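Local coordinates for antitoxin VapB2 (Rickettsia felis, PDB 3ZVK), which neutralises its cognate toxin VapC2, partially inhibiting that toxin's RNase activity, and binds DNA from the promoter of the toxin-antitoxin pair, at residues N2-F7 against Q13-P18; K26-I31 against I37-L42. One frame throughout, in Å; residues are numbered along the deposited sequence.

Contact 1. Residues N2-F7 against Q13-P18; sequences NKAKIF and QAVRLP. With nucleotides of chain J.
I6 and V15 face each other as a non-hydrogen-bonded antiparallel pair, their CA atoms 4.6 Å apart, and V15 splits its two methyls between neighbours. Its CG1, anti to the backbone N (chi1 179°), reaches CB of A4 at 3.6 Å, while CG2 meets CG1 of I6. The other branch of I6, CG2, rests against the extended side chain of Q13, whose amide NE2 is hydrogen-bonded to the carbonyl O of F23 of the second subunit. Next along the strands comes F7 with A14, closed by two backbone bonds: F7 N to A14 O, and A14 N to F7 O at 2.7 Å. A further bond joins R16 N to K5 O. This is the N-terminal hairpin of the AbrB-like swapped-hairpin fold of MazE-type antitoxins, and its sheet runs on into a strand of the second subunit. The F7 ring is sandwiched: CB of A14 makes a CH-pi contact over one face, 3.9 Å from the centroid, and the guanidinium of R16 lies over the opposite face in an off-centre cation-pi stack, planes 13° apart. A bend at chi3 (-79°) brings the R16 guanidinium over the ring. Its opposite face turns to the base of DT19 of chain J, with C6 over it, and the methyl C7 is 3.5 Å from NE of R16. NH1 donates to the phosphate oxygen OP2 of DT19 over 2.9 Å, and NE is hydrogen-bonded to OD1 of residue N9 of the second subunit, a second anchor that probably limits rotation of the planar group. K5 runs its alkyl chain past the same phosphate, with CD 3.7 Å from OP1 of DT19.

Contact 2. Residues K26-I31 against I37-L42; sequences KEVSVI and IVLQPL
V30 and L39 lie side by side on the buried face of the second beta hairpin of the AbrB-like fold, CG2 of V30 being 3.7 Å from CD2 of L39. The other methyl of V30, CG1, is anti to the backbone N (chi1 -172°) and meets CD1 of I37 at 3.9 Å, so one valine bridges two residues of the opposing strand. V28 continues this apolar side less closely, its CG2 4.4 Å from CB of L39. The second subunit covers it, placing I6 on V28, A4 on V30 and F21 on I37. The face bearing S29, Q40, I31 and V38 is looser and more exposed. Here OG of S29 comes no nearer than 3.6 Å to the opposing strand, at CB of Q40, and I31 and V38 are joined mainly through their backbones. At the open end L42 folds back, its CD1 3.8 Å from CB of S29, while the carboxylate of E27 turns to a salt bridge with K5 of the second subunit. Backbone bonds join the two strands: S29 pairs twice with Q40 and I31 twice with V38. The pairing closes with L42 N donating to E27 O at 3.1 Å, the donor tilted 29° from the carbonyl plane.

From the N terminus, the chain runs up strand 3-9, turns tightly and returns along strand 12-17, so contact 1 closes a short hairpin. The segment through E20, F21 and F23 then leads to strand 27-33, whose return along strand 36-41 closes contact 2. The two hairpins therefore follow in series, neither nested nor crossed. The centres of contacts 1 and 2 are about 15 Å apart and their nearest atoms about 5 Å, without touching. Strands of both hairpins pair with strands of the second subunit, so each sheet runs on across the interface. Contact 1 carries R16, which bonds the DNA backbone, whereas contact 2 lies about 6 Å, at its nearest atom, from the nucleic acid, and the chain goes on from it to helix 46-55.

Contact 1. Residues N2-F7 against Q13-P18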
ATOM      1  N   ASN F   2      12.902 -11.304 -18.202  1.00 65.36           N
ATOM      2  CA  ASN F   2      13.291 -10.015 -17.637  1.00 62.67           C
ATOM      3  C   ASN F   2      14.802  -9.723 -17.482  1.00 63.68           C
ATOM      4  O   ASN F   2      15.583 -10.595 -17.109  1.00 62.83           O
ATOM      5  CB  ASN F   2      12.492  -9.681 -16.416  1.00 61.15           C
ATOM      6  CG  ASN F   2      12.056  -8.244 -16.385  1.00 73.70           C
ATOM      7  OD1 ASN F   2      12.240  -7.550 -15.390  1.00 75.33           O
ATOM      8  ND2 ASN F   2      11.449  -7.765 -17.461  1.00 53.34           N
ATOM      9  N   LYS F   3      15.190  -8.481 -17.833  1.00 58.24           N
ATOM     10  CA  LYS F   3      16.555  -7.957 -17.837  1.00 55.71           C
ATOM     11  C   LYS F   3      16.730  -6.757 -16.908  1.00 53.65           C
ATOM     12  O   LYS F   3      15.849  -5.897 -16.772  1.00 52.54           O
ATOM     13  CB  LYS F   3      16.984  -7.515 -19.256  1.00 58.79           C
ATOM     14  CG  LYS F   3      16.919  -8.577 -20.330  1.00 74.29           C
ATOM     15  CD  LYS F   3      17.296  -7.997 -21.703  1.00 82.78           C
ATOM     16  CE  LYS F   3      16.338  -8.316 -22.852  1.00 93.86           C
ATOM     17  NZ  LYS F   3      16.109  -9.781 -23.052  1.00 99.60           N
ATOM     18  N   ALA F   4      17.930  -6.656 -16.345  1.00 46.72           N
ATOM     19  CA  ALA F   4      18.335  -5.563 -15.493  1.00 44.57           C
ATOM     20  C   ALA F   4      19.761  -5.201 -15.862  1.00 50.36           C
ATOM     21  O   ALA F   4      20.585  -6.096 -16.094  1.00 50.22           O
ATOM     22  CB  ALA F   4      18.260  -5.973 -14.040  1.00 44.31           C
ATOM     23  N   LYS F   5      20.044  -3.884 -15.915  1.00 46.55           N
ATOM     24  CA  LYS F   5      21.359  -3.368 -16.257  1.00 47.26           C
ATOM     25  C   LYS F   5      22.297  -3.278 -15.059  1.00 51.00           C
ATOM     26  O   LYS F   5      21.870  -2.993 -13.933  1.00 50.01           O
ATOM     27  CB  LYS F   5      21.267  -2.038 -17.007  1.00 49.52           C
ATOM     28  CG  LYS F   5      20.760  -2.212 -18.432  1.00 55.67           C
ATOM     29  CD  LYS F   5      20.796  -0.896 -19.218  1.00 65.19           C
ATOM     30  CE  LYS F   5      19.847  -0.815 -20.401  1.00 66.83           C
ATOM     31  NZ  LYS F   5      19.956  -1.959 -21.342  1.00 81.80           N
ATOM     32  N   ILE F   6      23.576  -3.562 -15.314  1.00 47.92           N
ATOM     33  CA  ILE F   6      24.670  -3.448 -14.355  1.00 48.53           C
ATOM     34  C   ILE F   6      25.328  -2.078 -14.598  1.00 54.39           C
ATOM     35  O   ILE F   6      25.559  -1.697 -15.750  1.00 54.34           O
ATOM     36  CB  ILE F   6      25.655  -4.640 -14.454  1.00 52.16           C
ATOM     37  CG1 ILE F   6      25.047  -5.876 -13.786  1.00 52.11           C
ATOM     38  CG2 ILE F   6      27.002  -4.318 -13.803  1.00 53.65           C
ATOM     39  CD1 ILE F   6      25.247  -7.068 -14.523  1.00 63.79           C
ATOM     40  N   PHE F   7      25.544  -1.308 -13.519  1.00 51.40           N
ATOM     41  CA  PHE F   7      26.163   0.015 -13.600  1.00 51.73           C
ATOM     42  C   PHE F   7      27.068   0.217 -12.392  1.00 57.25           C
ATOM     43  O   PHE F   7      27.089  -0.618 -11.496  1.00 56.10           O
ATOM     44  CB  PHE F   7      25.081   1.124 -13.728  1.00 52.11           C
ATOM     45  CG  PHE F   7      24.224   1.311 -12.502  1.00 51.46           C
ATOM     46  CD1 PHE F   7      23.143   0.469 -12.251  1.00 50.30           C
ATOM     47  CD2 PHE F   7      24.516   2.310 -11.576  1.00 53.89           C
ATOM     48  CE1 PHE F   7      22.375   0.616 -11.097  1.00 51.16           C
ATOM     49  CE2 PHE F   7      23.744   2.460 -10.424  1.00 53.08           C
ATOM     50  CZ  PHE F   7      22.678   1.613 -10.193  1.00 49.99           C
ATOM     51  N   GLN F  13      29.820  -2.113  -7.914  1.00 57.55           N
ATOM     52  CA  GLN F  13      28.975  -2.506  -9.027  1.00 54.95           C
ATOM     53  C   GLN F  13      27.533  -2.545  -8.511  1.00 53.14           C
ATOM     54  O   GLN F  13      27.304  -2.863  -7.346  1.00 51.17           O
ATOM     55  CB  GLN F  13      29.380  -3.899  -9.490  1.00 56.90           C
ATOM     56  CG  GLN F  13      29.162  -4.099 -10.961  1.00 66.59           C
ATOM     57  CD  GLN F  13      29.431  -5.516 -11.337  1.00 74.45           C
ATOM     58  OE1 GLN F  13      28.721  -6.440 -10.920  1.00 72.12           O
ATOM     59  NE2 GLN F  13      30.448  -5.706 -12.148  1.00 59.33           N
ATOM     60  N   ALA F  14      26.561  -2.223  -9.353  1.00 49.32           N
ATOM     61  CA  ALA F  14      25.154  -2.256  -8.928  1.00 47.04           C
ATOM     62  C   ALA F  14      24.261  -2.769 -10.035  1.00 50.02           C
ATOM     63  O   ALA F  14      24.638  -2.693 -11.205  1.00 49.71           O
ATOM     64  CB  ALA F  14      24.700  -0.873  -8.447  1.00 47.13           C
ATOM     65  N   VAL F  15      23.085  -3.310  -9.663  1.00 46.75           N
ATOM     66  CA  VAL F  15      22.066  -3.819 -10.605  1.00 45.34           C
ATOM     67  C   VAL F  15      20.817  -2.936 -10.481  1.00 47.19           C
ATOM     68  O   VAL F  15      20.320  -2.745  -9.381  1.00 45.65           O
ATOM     69  CB  VAL F  15      21.756  -5.327 -10.390  1.00 47.98           C
ATOM     70  CG1 VAL F  15      20.698  -5.832 -11.354  1.00 46.60           C
ATOM     71  CG2 VAL F  15      23.009  -6.166 -10.522  1.00 49.15           C
ATOM     72  N   ARG F  16      20.350  -2.358 -11.589  1.00 44.49           N
ATOM     73  CA  ARG F  16      19.165  -1.502 -11.572  1.00 44.46           C
ATOM     74  C   ARG F  16      17.945  -2.405 -11.666  1.00 51.13           C
ATOM     75  O   ARG F  16      17.780  -3.092 -12.672  1.00 52.80           O
ATOM     76  CB  ARG F  16      19.205  -0.501 -12.726  1.00 43.21           C
ATOM     77  CG  ARG F  16      18.445   0.767 -12.417  1.00 44.37           C
ATOM     78  CD  ARG F  16      18.436   1.726 -13.597  1.00 40.25           C
ATOM     79  NE  ARG F  16      19.693   2.460 -13.689  1.00 41.38           N
ATOM     80  CZ  ARG F  16      20.626   2.254 -14.613  1.00 56.40           C
ATOM     81  NH1 ARG F  16      20.423   1.378 -15.589  1.00 39.52           N
ATOM     82  NH2 ARG F  16      21.761   2.936 -14.581  1.00 45.07           N
ATOM     83  N   LEU F  17      17.136  -2.461 -10.603  1.00 45.95           N
ATOM     84  CA  LEU F  17      15.984  -3.341 -10.562  1.00 44.91           C
ATOM     85  C   LEU F  17      14.786  -2.829 -11.347  1.00 47.72           C
ATOM     86  O   LEU F  17      14.355  -1.694 -11.102  1.00 47.74           O
ATOM     87  CB  LEU F  17      15.524  -3.597  -9.107  1.00 44.12           C
ATOM     88  CG  LEU F  17      16.528  -4.173  -8.108  1.00 47.28           C
ATOM     89  CD1 LEU F  17      15.918  -4.180  -6.725  1.00 46.16           C
ATOM     90  CD2 LEU F  17      16.954  -5.587  -8.477  1.00 48.13           C
ATOM     91  N   PRO F  18      14.138  -3.692 -12.182  1.00 40.85           N
ATOM     92  CA  PRO F  18      12.871  -3.274 -12.822  1.00 38.54           C
ATOM     93  C   PRO F  18      11.813  -3.036 -11.725  1.00 42.99           C
ATOM     94  O   PRO F  18      11.894  -3.678 -10.669  1.00 39.33           O
ATOM     95  CB  PRO F  18      12.515  -4.468 -13.717  1.00 40.26           C
ATOM     96  CG  PRO F  18      13.833  -5.242 -13.881  1.00 45.66           C
ATOM     97  CD  PRO F  18      14.502  -5.079 -12.556  1.00 40.99           C
TER
ATOM     98  P    DT J  19      17.351   0.819 -17.805  1.00 58.13           P
ATOM     99  OP1  DT J  19      17.203  -0.109 -18.944  1.00 61.23           O
ATOM    100  OP2  DT J  19      17.925   0.298 -16.532  1.00 59.82           O
ATOM    101  O5'  DT J  19      18.237   2.044 -18.322  1.00 59.25           O
ATOM    102  C5'  DT J  19      17.895   2.785 -19.501  1.00 58.83           C
ATOM    103  C4'  DT J  19      18.842   3.949 -19.754  1.00 59.99           C
ATOM    104  O4'  DT J  19      18.533   5.071 -18.891  1.00 58.77           O
ATOM    105  C3'  DT J  19      20.318   3.646 -19.544  1.00 62.98           C
ATOM    106  O3'  DT J  19      21.029   3.985 -20.712  1.00 65.55           O
ATOM    107  C2'  DT J  19      20.749   4.496 -18.352  1.00 63.44           C
ATOM    108  C1'  DT J  19      19.754   5.639 -18.435  1.00 61.45           C
ATOM    109  N1   DT J  19      19.492   6.389 -17.181  1.00 61.68           N
ATOM    110  C2   DT J  19      19.628   7.772 -17.210  1.00 63.45           C
ATOM    111  O2   DT J  19      20.052   8.413 -18.172  1.00 65.85           O
ATOM    112  N3   DT J  19      19.256   8.395 -16.032  1.00 61.98           N
ATOM    113  C4   DT J  19      18.763   7.811 -14.874  1.00 60.13           C
ATOM    114  O4   DT J  19      18.554   8.523 -13.901  1.00 59.88           O
ATOM    115  C5   DT J  19      18.628   6.374 -14.912  1.00 59.44           C
ATOM    116  C7   DT J  19      18.119   5.637 -13.713  1.00 57.84           C
ATOM    117  C6   DT J  19      18.998   5.741 -16.046  1.00 60.75           C
ATOM    118  P    DA J  18      11.938   1.137 -13.688  1.00 47.99           P
ATOM    119  OP1  DA J  18      11.632  -0.266 -14.001  1.00 47.23           O
ATOM    120  OP2  DA J  18      12.570   1.486 -12.391  1.00 51.25           O
ATOM    121  O5'  DA J  18      12.890   1.745 -14.792  1.00 47.42           O
ATOM    122  C5'  DA J  18      12.725   1.647 -16.189  1.00 46.46           C
ATOM    123  C4'  DA J  18      13.878   2.403 -16.843  1.00 47.42           C
ATOM    124  O4'  DA J  18      13.783   3.817 -16.504  1.00 45.18           O
ATOM    125  C3'  DA J  18      15.288   1.944 -16.443  1.00 49.64           C
ATOM    126  O3'  DA J  18      15.867   1.376 -17.586  1.00 51.97           O
ATOM    127  C2'  DA J  18      15.985   3.215 -15.923  1.00 49.02           C
ATOM    128  C1'  DA J  18      15.097   4.317 -16.476  1.00 46.40           C
ATOM    129  N9   DA J  18      15.080   5.581 -15.744  1.00 45.37           N
ATOM    130  C8   DA J  18      14.579   5.799 -14.485  1.00 44.02           C
ATOM    131  N7   DA J  18      14.663   7.035 -14.089  1.00 43.46           N
ATOM    132  C5   DA J  18      15.238   7.697 -15.170  1.00 44.07           C
ATOM    133  C6   DA J  18      15.544   9.069 -15.399  1.00 43.24           C
ATOM    134  N6   DA J  18      15.368  10.024 -14.481  1.00 42.76           N
ATOM    135  N1   DA J  18      16.087   9.397 -16.597  1.00 44.73           N
ATOM    136  C2   DA J  18      16.314   8.425 -17.521  1.00 46.10           C
ATOM    137  N3   DA J  18      16.056   7.104 -17.430  1.00 45.16           N
ATOM    138  C4   DA J  18      15.515   6.806 -16.213  1.00 44.87           C
ATOM    139  P    DA J  20      22.482   3.380 -20.998  1.00 70.46           P
ATOM    140  OP1  DA J  20      22.587   3.176 -22.458  1.00 72.51           O
ATOM    141  OP2  DA J  20      22.725   2.223 -20.094  1.00 70.41           O
ATOM    142  O5'  DA J  20      23.452   4.565 -20.554  1.00 71.83           O
ATOM    143  C5'  DA J  20      23.349   5.900 -20.981  1.00 71.66           C
ATOM    144  C4'  DA J  20      24.007   6.802 -19.956  1.00 73.71           C
ATOM    145  O4'  DA J  20      23.157   7.021 -18.796  1.00 70.83           O
ATOM    146  C3'  DA J  20      25.327   6.290 -19.396  1.00 78.38           C
ATOM    147  O3'  DA J  20      26.347   7.198 -19.729  1.00 83.13           O
ATOM    148  C2'  DA J  20      25.084   6.241 -17.888  1.00 76.88           C
ATOM    149  C1'  DA J  20      24.013   7.304 -17.717  1.00 72.97           C
ATOM    150  N9   DA J  20      23.306   7.275 -16.436  1.00 70.94           N
ATOM    151  C8   DA J  20      22.956   6.157 -15.726  1.00 70.16           C
ATOM    152  N7   DA J  20      22.344   6.418 -14.593  1.00 69.07           N
ATOM    153  C5   DA J  20      22.311   7.794 -14.537  1.00 68.90           C
ATOM    154  C6   DA J  20      21.806   8.682 -13.566  1.00 68.75           C
ATOM    155  N6   DA J  20      21.216   8.243 -12.446  1.00 68.17           N
ATOM    156  N1   DA J  20      21.910  10.019 -13.794  1.00 69.25           N
ATOM    157  C2   DA J  20      22.520  10.436 -14.917  1.00 70.93           C
ATOM    158  N3   DA J  20      23.047   9.682 -15.896  1.00 72.18           N
ATOM    159  C4   DA J  20      22.905   8.351 -15.657  1.00 70.54           C
TER

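Contact 2. Residues K26-I31 against I37-L42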
ATOM      1  N   LYS F  26      15.316  -2.110   3.036  1.00 62.64           N
ATOM      2  CA  LYS F  26      16.488  -1.326   2.615  1.00 61.99           C
ATOM      3  C   LYS F  26      17.740  -2.192   2.497  1.00 64.56           C
ATOM      4  O   LYS F  26      18.762  -1.755   1.960  1.00 64.38           O
ATOM      5  CB  LYS F  26      16.706  -0.109   3.532  1.00 64.88           C
ATOM      6  CG  LYS F  26      15.583   0.924   3.374  1.00 71.50           C
ATOM      7  CD  LYS F  26      16.088   2.352   3.399  1.00 80.13           C
ATOM      8  CE  LYS F  26      15.235   3.341   2.616  1.00 81.19           C
ATOM      9  NZ  LYS F  26      13.889   3.590   3.205  1.00 82.93           N
ATOM     10  N   GLU F  27      17.632  -3.442   2.977  1.00 58.65           N
ATOM     11  CA  GLU F  27      18.691  -4.424   2.961  1.00 58.68           C
ATOM     12  C   GLU F  27      18.157  -5.767   2.481  1.00 60.60           C
ATOM     13  O   GLU F  27      17.002  -6.105   2.737  1.00 59.81           O
ATOM     14  CB  GLU F  27      19.293  -4.572   4.361  1.00 61.81           C
ATOM     15  CG  GLU F  27      20.322  -3.508   4.697  1.00 76.01           C
ATOM     16  CD  GLU F  27      21.094  -3.730   5.984  1.00104.70           C
ATOM     17  OE1 GLU F  27      20.450  -4.000   7.025  1.00105.08           O
ATOM     18  OE2 GLU F  27      22.344  -3.630   5.952  1.00 94.72           O
ATOM     19  N   VAL F  28      19.008  -6.538   1.791  1.00 55.99           N
ATOM     20  CA  VAL F  28      18.680  -7.873   1.301  1.00 55.13           C
ATOM     21  C   VAL F  28      19.795  -8.843   1.588  1.00 59.14           C
ATOM     22  O   VAL F  28      20.955  -8.455   1.688  1.00 60.89           O
ATOM     23  CB  VAL F  28      18.286  -7.927  -0.202  1.00 58.32           C
ATOM     24  CG1 VAL F  28      16.906  -7.331  -0.455  1.00 57.28           C
ATOM     25  CG2 VAL F  28      19.349  -7.314  -1.116  1.00 57.75           C
ATOM     26  N   SER F  29      19.442 -10.117   1.671  1.00 55.94           N
ATOM     27  CA  SER F  29      20.374 -11.225   1.853  1.00 56.89           C
ATOM     28  C   SER F  29      20.882 -11.621   0.443  1.00 61.00           C
ATOM     29  O   SER F  29      20.088 -11.649  -0.491  1.00 58.73           O
ATOM     30  CB  SER F  29      19.661 -12.398   2.527  1.00 59.34           C
ATOM     31  OG  SER F  29      19.060 -13.318   1.621  1.00 70.90           O
ATOM     32  N   VAL F  30      22.176 -11.876   0.271  1.00 60.18           N
ATOM     33  CA  VAL F  30      22.737 -12.301  -1.022  1.00 60.47           C
ATOM     34  C   VAL F  30      23.356 -13.669  -0.829  1.00 66.73           C
ATOM     35  O   VAL F  30      24.271 -13.815  -0.019  1.00 69.46           O
ATOM     36  CB  VAL F  30      23.773 -11.322  -1.653  1.00 64.69           C
ATOM     37  CG1 VAL F  30      24.151 -11.750  -3.069  1.00 64.43           C
ATOM     38  CG2 VAL F  30      23.282  -9.891  -1.634  1.00 63.37           C
ATOM     39  N   ILE F  31      22.865 -14.664  -1.574  1.00 62.05           N
ATOM     40  CA  ILE F  31      23.322 -16.056  -1.512  1.00 62.39           C
ATOM     41  C   ILE F  31      23.647 -16.588  -2.925  1.00 64.47           C
ATOM     42  O   ILE F  31      22.860 -16.374  -3.840  1.00 62.28           O
ATOM     43  CB  ILE F  31      22.248 -16.902  -0.748  1.00 65.72           C
ATOM     44  CG1 ILE F  31      22.443 -16.747   0.770  1.00 66.99           C
ATOM     45  CG2 ILE F  31      22.258 -18.390  -1.118  1.00 66.82           C
ATOM     46  CD1 ILE F  31      21.194 -16.409   1.475  1.00 72.15           C
ATOM     47  N   ILE F  37      22.892 -15.464  -8.225  1.00 60.57           N
ATOM     48  CA  ILE F  37      22.647 -15.149  -6.820  1.00 60.03           C
ATOM     49  C   ILE F  37      21.166 -15.044  -6.496  1.00 64.53           C
ATOM     50  O   ILE F  37      20.375 -14.634  -7.342  1.00 64.62           O
ATOM     51  CB  ILE F  37      23.373 -13.835  -6.388  1.00 62.77           C
ATOM     52  CG1 ILE F  37      23.032 -12.645  -7.321  1.00 61.62           C
ATOM     53  CG2 ILE F  37      24.884 -14.029  -6.231  1.00 64.52           C
ATOM     54  CD1 ILE F  37      23.466 -11.251  -6.843  1.00 55.79           C
ATOM     55  N   VAL F  38      20.811 -15.323  -5.242  1.00 61.24           N
ATOM     56  CA  VAL F  38      19.455 -15.139  -4.736  1.00 60.51           C
ATOM     57  C   VAL F  38      19.490 -13.908  -3.822  1.00 62.02           C
ATOM     58  O   VAL F  38      20.400 -13.793  -2.987  1.00 62.80           O
ATOM     59  CB  VAL F  38      18.911 -16.383  -3.971  1.00 65.48           C
ATOM     60  CG1 VAL F  38      17.505 -16.125  -3.417  1.00 63.97           C
ATOM     61  CG2 VAL F  38      18.899 -17.610  -4.866  1.00 65.77           C
ATOM     62  N   LEU F  39      18.517 -12.993  -4.002  1.00 54.46           N
ATOM     63  CA  LEU F  39      18.331 -11.804  -3.177  1.00 53.77           C
ATOM     64  C   LEU F  39      16.980 -11.992  -2.480  1.00 58.74           C
ATOM     65  O   LEU F  39      15.977 -12.291  -3.139  1.00 58.78           O
ATOM     66  CB  LEU F  39      18.350 -10.472  -3.985  1.00 52.89           C
ATOM     67  CG  LEU F  39      19.461 -10.162  -4.994  1.00 57.90           C
ATOM     68  CD1 LEU F  39      19.225  -8.819  -5.591  1.00 57.51           C
ATOM     69  CD2 LEU F  39      20.797 -10.066  -4.356  1.00 62.91           C
ATOM     70  N   GLN F  40      16.959 -11.881  -1.148  1.00 56.06           N
ATOM     71  CA  GLN F  40      15.733 -12.046  -0.357  1.00 56.26           C
ATOM     72  C   GLN F  40      15.561 -10.891   0.641  1.00 63.24           C
ATOM     73  O   GLN F  40      16.562 -10.454   1.208  1.00 63.72           O
ATOM     74  CB  GLN F  40      15.701 -13.407   0.379  1.00 58.03           C
ATOM     75  CG  GLN F  40      15.546 -14.679  -0.495  1.00 55.87           C
ATOM     76  CD  GLN F  40      14.302 -14.799  -1.374  1.00 64.81           C
ATOM     77  OE1 GLN F  40      14.350 -15.382  -2.472  1.00 50.84           O
ATOM     78  NE2 GLN F  40      13.152 -14.303  -0.904  1.00 55.10           N
ATOM     79  N   PRO F  41      14.322 -10.386   0.892  1.00 62.10           N
ATOM     80  CA  PRO F  41      14.167  -9.263   1.845  1.00 62.81           C
ATOM     81  C   PRO F  41      14.728  -9.548   3.241  1.00 71.85           C
ATOM     82  O   PRO F  41      14.354 -10.535   3.874  1.00 73.04           O
ATOM     83  CB  PRO F  41      12.656  -8.990   1.863  1.00 63.58           C
ATOM     84  CG  PRO F  41      12.021 -10.175   1.219  1.00 67.58           C
ATOM     85  CD  PRO F  41      13.021 -10.769   0.294  1.00 63.31           C
ATOM     86  N   LEU F  42      15.669  -8.702   3.690  1.00 71.09           N
ATOM     87  CA  LEU F  42      16.327  -8.840   4.988  1.00 73.26           C
ATOM     88  C   LEU F  42      16.069  -7.635   5.922  1.00 82.28           C
ATOM     89  O   LEU F  42      16.940  -6.759   6.072  1.00 82.34           O
ATOM     90  CB  LEU F  42      17.826  -9.091   4.797  1.00 73.44           C
ATOM     91  CG  LEU F  42      18.585  -9.616   5.989  1.00 78.21           C
ATOM     92  CD1 LEU F  42      18.688 -11.133   5.943  1.00 79.33           C
ATOM     93  CD2 LEU F  42      19.938  -9.019   6.025  1.00 78.36           C
TER